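Local coordinates for protein blue-light-activated histidine kinase 2 (Erythrobacter litoralis HTCC2594, PDB 4R38) that senses blue light through a flavin-binding LOV (PAS-fold) domain, the part held here, and acts as a histidine kinase involved in increased bacterial virulence on exposure to light, at residues E46-Y51 / F101-L106; E75-A80 / E85-T90. All blocks are in the same frame, centred on the assembly; numbering follows the deposited sequence.

Interaction 1. Residues E46-Y51 / F101-L106. With RBF (riboflavin), chain E.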
# COMPACT_ATOMS: atom_id res chain seq x y z
N GLU A 46 1.05 -7.95 -8.01
CA GLU A 46 1.03 -9.41 -7.87
C GLU A 46 2.43 -9.99 -8.01
O GLU A 46 2.81 -10.84 -7.23
CB GLU A 46 0.11 -10.05 -8.92
CG GLU A 46 -1.35 -9.66 -8.86
CD GLU A 46 -2.18 -10.49 -9.83
OE1 GLU A 46 -1.84 -10.50 -11.04
OE2 GLU A 46 -3.14 -11.14 -9.40
N GLN A 47 3.19 -9.52 -9.00
CA GLN A 47 4.51 -10.09 -9.25
C GLN A 47 5.50 -9.75 -8.16
O GLN A 47 6.32 -10.59 -7.78
CB GLN A 47 5.05 -9.62 -10.60
CG GLN A 47 4.29 -10.16 -11.80
CD GLN A 47 4.77 -9.56 -13.12
OE1 GLN A 47 5.61 -8.66 -13.13
NE2 GLN A 47 4.23 -10.06 -14.23
N MET A 48 5.44 -8.53 -7.64
CA MET A 48 6.32 -8.12 -6.55
C MET A 48 6.00 -8.83 -5.23
O MET A 48 6.91 -9.27 -4.51
CB MET A 48 6.22 -6.61 -6.32
CG MET A 48 7.07 -6.11 -5.13
SD MET A 48 6.78 -4.35 -4.79
CE MET A 48 5.18 -4.47 -3.96
N THR A 49 4.72 -8.94 -4.90
CA THR A 49 4.33 -9.47 -3.60
C THR A 49 4.09 -10.97 -3.57
O THR A 49 4.13 -11.57 -2.49
CB THR A 49 3.05 -8.83 -3.07
OG1 THR A 49 1.93 -9.29 -3.82
CG2 THR A 49 3.15 -7.32 -3.06
N GLY A 50 3.82 -11.58 -4.72
CA GLY A 50 3.49 -13.00 -4.76
C GLY A 50 2.05 -13.33 -4.41
O GLY A 50 1.68 -14.50 -4.41
N TYR A 51 1.24 -12.30 -4.14
CA TYR A 51 -0.20 -12.46 -3.87
C TYR A 51 -1.05 -12.24 -5.11
O TYR A 51 -0.85 -11.29 -5.86
CB TYR A 51 -0.65 -11.45 -2.81
CG TYR A 51 -0.15 -11.73 -1.42
CD1 TYR A 51 -0.84 -12.58 -0.56
CD2 TYR A 51 1.02 -11.13 -0.95
CE1 TYR A 51 -0.38 -12.83 0.72
CE2 TYR A 51 1.48 -11.38 0.35
CZ TYR A 51 0.78 -12.23 1.16
OH TYR A 51 1.24 -12.46 2.43
N PHE A 101 11.48 -7.84 2.20
CA PHE A 101 12.04 -6.87 1.27
C PHE A 101 11.70 -5.45 1.68
O PHE A 101 10.72 -5.23 2.37
CB PHE A 101 11.54 -7.14 -0.15
CG PHE A 101 10.07 -6.81 -0.38
CD1 PHE A 101 9.70 -5.65 -1.03
CD2 PHE A 101 9.08 -7.69 0.06
CE1 PHE A 101 8.35 -5.34 -1.25
CE2 PHE A 101 7.74 -7.39 -0.15
CZ PHE A 101 7.37 -6.22 -0.82
N TRP A 102 12.51 -4.50 1.24
CA TRP A 102 12.24 -3.09 1.47
C TRP A 102 11.31 -2.54 0.37
O TRP A 102 11.54 -2.71 -0.82
CB TRP A 102 13.54 -2.28 1.56
CG TRP A 102 14.31 -2.56 2.83
CD1 TRP A 102 15.46 -3.30 2.96
CD2 TRP A 102 13.98 -2.12 4.16
NE1 TRP A 102 15.86 -3.34 4.27
CE2 TRP A 102 14.98 -2.62 5.03
CE3 TRP A 102 12.95 -1.33 4.69
CZ2 TRP A 102 14.96 -2.37 6.40
CZ3 TRP A 102 12.94 -1.08 6.06
CH2 TRP A 102 13.94 -1.59 6.89
N ASN A 103 10.22 -1.93 0.80
CA ASN A 103 9.21 -1.42 -0.10
C ASN A 103 9.22 0.09 0.05
O ASN A 103 8.93 0.62 1.12
CB ASN A 103 7.85 -2.00 0.29
CG ASN A 103 6.71 -1.57 -0.63
OD1 ASN A 103 6.82 -0.63 -1.46
ND2 ASN A 103 5.60 -2.26 -0.51
N HIS A 104 9.59 0.78 -1.03
CA HIS A 104 9.53 2.23 -1.06
C HIS A 104 8.15 2.58 -1.56
O HIS A 104 7.85 2.44 -2.74
CB HIS A 104 10.60 2.81 -1.98
CG HIS A 104 10.72 4.30 -1.92
ND1 HIS A 104 11.92 4.94 -1.70
CD2 HIS A 104 9.79 5.27 -2.07
CE1 HIS A 104 11.72 6.25 -1.70
NE2 HIS A 104 10.44 6.47 -1.92
N LEU A 105 7.31 3.02 -0.64
CA LEU A 105 5.92 3.29 -0.92
C LEU A 105 5.72 4.80 -1.07
O LEU A 105 6.22 5.59 -0.27
CB LEU A 105 5.08 2.76 0.26
CG LEU A 105 3.57 2.98 0.29
CD1 LEU A 105 2.82 2.25 -0.81
CD2 LEU A 105 3.05 2.53 1.67
N LEU A 106 5.02 5.20 -2.12
CA LEU A 106 4.59 6.57 -2.31
C LEU A 106 3.10 6.54 -2.48
O LEU A 106 2.60 5.88 -3.38
CB LEU A 106 5.19 7.20 -3.58
CG LEU A 106 6.69 7.33 -3.59
CD1 LEU A 106 7.30 6.06 -4.15
CD2 LEU A 106 7.06 8.52 -4.46
N1 RBF E . 1.66 -0.73 3.62
C2 RBF E . 2.64 -1.63 3.37
O2 RBF E . 3.22 -2.17 4.29
N3 RBF E . 2.97 -1.92 2.07
C4 RBF E . 2.29 -1.40 1.02
O4 RBF E . 2.60 -1.68 -0.15
C4A RBF E . 1.21 -0.51 1.26
N5 RBF E . 0.45 0.02 0.26
C5A RBF E . -0.57 0.85 0.54
C6 RBF E . -1.37 1.43 -0.48
C7 RBF E . -2.43 2.28 -0.19
C7M RBF E . -3.23 2.86 -1.39
C8 RBF E . -2.71 2.60 1.14
C8M RBF E . -3.83 3.54 1.58
C9 RBF E . -1.94 2.06 2.14
C9A RBF E . -0.85 1.18 1.88
N10 RBF E . -0.13 0.64 2.93
C10 RBF E . 0.93 -0.21 2.63
C1' RBF E . -0.33 1.01 4.33
C2' RBF E . -1.27 0.13 5.15
O2' RBF E . -2.32 -0.24 4.36
C3' RBF E . -1.75 0.93 6.36
O3' RBF E . -2.52 2.02 5.93
C4' RBF E . -0.59 1.47 7.19
O4' RBF E . 0.21 0.43 7.68
C5' RBF E . -1.11 2.29 8.37
O5' RBF E . -1.95 1.50 9.18
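Phe101 meets Met48 through the corner of its ring: CE1 lies 4.0 Å from Met48 SD. The sulfur stands 5.1 Å from the centroid of the Phe101 ring and 60° off its normal, an oblique Met-aromatic contact in which the two side chains run roughly perpendicular to each other. Met48 makes this reach because its chain leaves the helix fully extended, CG anti to the backbone N (chi1 177°), and turns only at the last torsion. That final bend carries CE past the ring to the next inward-facing residue of the strand, Asn103, whose ND2 lies 4.1 Å from Met48 CE. Asn103 ND2 is held chiefly by Asn93 OD1; its bond to O4 of riboflavin, 3.1 Å long with an N-H...O angle of 122°, is weak. Two residues further, Leu105 lays both methyls over one face of the isoalloxazine, CD1 3.4 Å from N5 and CD2 3.6 Å from C4A of riboflavin. Methionine, phenylalanine and the asparagine amide thus form a small buried contact beside the O4 end of the flavin pocket. Around the contact, Arg95 places a cation against the Phe101 ring and bonds to Met48 O, while Gln124 of strand 119-128 packs against Met48, Asn103 and Leu105. Where the helix ends, Thr49 OG1 accepts from Tyr51 N (3.1 Å) in an ST turn spanning Gly50, whose positive phi departs from the helical path. Helix 43-49 thus points Met48 at strands 100-109 and 119-128, neighbours in the antiparallel sheet; strand 87-94 lies on the other side of 100-109.

Interaction 2. Residues E75-A80 / E85-T90; sequences ERLAKA and EEVEET. With RBF (riboflavin), chain E.
Helix 75-80 and strand 87-90 run nearly antiparallel, at 163° with their axes 8.7 Å apart, and the chain between them is closed by a backbone hydrogen bond from Glu85 N to Ala80 O (2.9 Å). Just beyond that bond the packing is tight, for the small Ala80 lets Val87 come close, CB to CB at 3.5 Å. Leu77 continues the apolar layer: its CD2 touches Val87 CG1 at 3.8 Å and lies against the CG methylene of Glu89, the leucine and glutamate chains lying alongside and pointing opposite ways. Glu89 is folded at chi2 (-69°), which swings its carboxylate from the leucine to Arg76. There the guanidinium takes one oxygen with each of two nitrogens in a salt bridge, NE to OE2 of Glu89 at 2.7 Å and NH2 to OE1 of Glu89 at 2.9 Å. Both oxygens lie near the guanidinium plane, yet the two flat groups are turned 47° apart, and both nitrogens meet the carboxylate off its plane, NH2 on the syn side of OE1. The ion pair borders the apolar layer on the more exposed side of the contact. On another flank, Ala78 CB comes within 3.8 Å of C5' of the riboflavin ribityl chain. The arrangement is the helix-to-strand connection of the PAS fold, in which the helix packs beside an edge strand of the sheet and helps to enclose the flavin of a LOV domain.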
# COMPACT_ATOMS: atom_id res chain seq x y z
N GLU A 75 3.08 4.52 11.59
CA GLU A 75 2.28 5.65 12.08
C GLU A 75 2.35 6.89 11.15
O GLU A 75 1.37 7.62 11.01
CB GLU A 75 2.63 5.99 13.54
CG GLU A 75 1.97 7.26 14.09
CD GLU A 75 0.45 7.37 13.81
OE1 GLU A 75 -0.26 6.34 13.63
OE2 GLU A 75 -0.03 8.52 13.79
N ARG A 76 3.48 7.10 10.48
CA ARG A 76 3.54 8.18 9.48
C ARG A 76 2.54 7.95 8.33
O ARG A 76 1.85 8.87 7.89
CB ARG A 76 4.99 8.34 9.00
CG ARG A 76 5.85 8.98 10.09
CD ARG A 76 7.20 9.47 9.61
NE ARG A 76 8.05 8.38 9.15
CZ ARG A 76 8.84 7.64 9.93
NH1 ARG A 76 8.91 7.85 11.24
NH2 ARG A 76 9.57 6.68 9.38
N LEU A 77 2.47 6.70 7.87
CA LEU A 77 1.50 6.29 6.90
C LEU A 77 0.07 6.48 7.38
O LEU A 77 -0.74 7.04 6.68
CB LEU A 77 1.72 4.84 6.50
CG LEU A 77 3.04 4.47 5.79
CD1 LEU A 77 3.07 2.97 5.45
CD2 LEU A 77 3.27 5.27 4.57
N ALA A 78 -0.25 5.97 8.57
CA ALA A 78 -1.60 6.14 9.09
C ALA A 78 -1.97 7.61 9.22
O ALA A 78 -3.09 8.00 8.94
CB ALA A 78 -1.75 5.44 10.44
N LYS A 79 -1.04 8.42 9.71
CA LYS A 79 -1.30 9.85 9.89
C LYS A 79 -1.62 10.52 8.56
O LYS A 79 -2.57 11.31 8.44
CB LYS A 79 -0.08 10.52 10.53
CG LYS A 79 -0.34 11.94 11.03
CD LYS A 79 0.91 12.55 11.66
CE LYS A 79 0.67 13.99 12.09
NZ LYS A 79 -0.47 14.13 13.04
N ALA A 80 -0.84 10.20 7.53
CA ALA A 80 -1.11 10.73 6.20
C ALA A 80 -2.53 10.35 5.73
O ALA A 80 -3.25 11.17 5.21
CB ALA A 80 -0.07 10.22 5.23
N GLU A 85 -3.23 13.25 3.19
CA GLU A 85 -1.94 13.84 2.75
C GLU A 85 -1.11 12.85 1.94
O GLU A 85 -1.21 11.64 2.10
CB GLU A 85 -1.10 14.24 3.96
CG GLU A 85 -1.64 15.36 4.83
CD GLU A 85 -0.76 15.61 6.06
OE1 GLU A 85 0.11 14.76 6.39
OE2 GLU A 85 -0.94 16.67 6.71
N GLU A 86 -0.26 13.39 1.06
CA GLU A 86 0.70 12.55 0.37
C GLU A 86 1.76 12.11 1.36
O GLU A 86 2.08 12.85 2.30
CB GLU A 86 1.39 13.34 -0.77
CG GLU A 86 0.49 13.88 -1.85
CD GLU A 86 1.29 14.61 -2.92
OE1 GLU A 86 2.47 14.95 -2.65
OE2 GLU A 86 0.76 14.82 -4.04
N VAL A 87 2.32 10.93 1.16
CA VAL A 87 3.40 10.46 2.00
C VAL A 87 4.30 9.49 1.25
O VAL A 87 3.87 8.79 0.34
CB VAL A 87 2.82 9.74 3.26
CG1 VAL A 87 2.09 8.47 2.86
CG2 VAL A 87 3.90 9.46 4.28
N GLU A 88 5.57 9.47 1.65
CA GLU A 88 6.56 8.57 1.09
C GLU A 88 7.33 7.95 2.27
O GLU A 88 7.77 8.67 3.16
CB GLU A 88 7.44 9.40 0.15
CG GLU A 88 8.59 8.69 -0.49
CD GLU A 88 9.17 9.51 -1.66
OE1 GLU A 88 8.97 10.74 -1.68
OE2 GLU A 88 9.80 8.91 -2.54
N GLU A 89 7.45 6.62 2.30
CA GLU A 89 8.15 5.88 3.35
C GLU A 89 8.75 4.61 2.77
O GLU A 89 8.15 3.97 1.90
CB GLU A 89 7.18 5.44 4.47
CG GLU A 89 6.61 6.54 5.34
CD GLU A 89 7.65 7.18 6.24
OE1 GLU A 89 8.62 6.49 6.64
OE2 GLU A 89 7.49 8.39 6.54
N THR A 90 9.92 4.22 3.26
CA THR A 90 10.48 2.91 2.97
C THR A 90 10.21 1.97 4.15
O THR A 90 10.67 2.22 5.26
CB THR A 90 11.98 3.01 2.69
OG1 THR A 90 12.19 3.94 1.62
CG2 THR A 90 12.56 1.65 2.31
N1 RBF E . 1.66 -0.73 3.62
C2 RBF E . 2.64 -1.63 3.37
O2 RBF E . 3.22 -2.17 4.29
N3 RBF E . 2.97 -1.92 2.07
C4 RBF E . 2.29 -1.40 1.02
O4 RBF E . 2.60 -1.68 -0.15
C4A RBF E . 1.21 -0.51 1.26
N5 RBF E . 0.45 0.02 0.26
C5A RBF E . -0.57 0.85 0.54
C6 RBF E . -1.37 1.43 -0.48
C7 RBF E . -2.43 2.28 -0.19
C7M RBF E . -3.23 2.86 -1.39
C8 RBF E . -2.71 2.60 1.14
C8M RBF E . -3.83 3.54 1.58
C9 RBF E . -1.94 2.06 2.14
C9A RBF E . -0.85 1.18 1.88
N10 RBF E . -0.13 0.64 2.93
C10 RBF E . 0.93 -0.21 2.63
C1' RBF E . -0.33 1.01 4.33
C2' RBF E . -1.27 0.13 5.15
O2' RBF E . -2.32 -0.24 4.36
C3' RBF E . -1.75 0.93 6.36
O3' RBF E . -2.52 2.02 5.93
C4' RBF E . -0.59 1.47 7.19
O4' RBF E . 0.21 0.43 7.68
C5' RBF E . -1.11 2.29 8.37
O5' RBF E . -1.95 1.50 9.18

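Overall arrangement
Both interactions border riboflavin, their centres 16 Å apart: interaction 1 reaches the O4 end of the isoalloxazine through Asn103, interaction 2 the ribityl chain through helix 75-80. Their strands are antiparallel neighbours in the sheet, joined by a probable backbone bond from Leu105 N to Glu89 O (2.8 Å) and a side-chain hydrogen bond between His104 NE2 and Glu88 OE2 (2.6 Å). In sequence, interaction 2 falls wholly between the segments of interaction 1. Cys61, the curated site of flavin attachment, not bonded to the flavin here, lies about 7 Å from the Asn103 side chain and about 8 Å from that of Leu77, measured side chain to side chain.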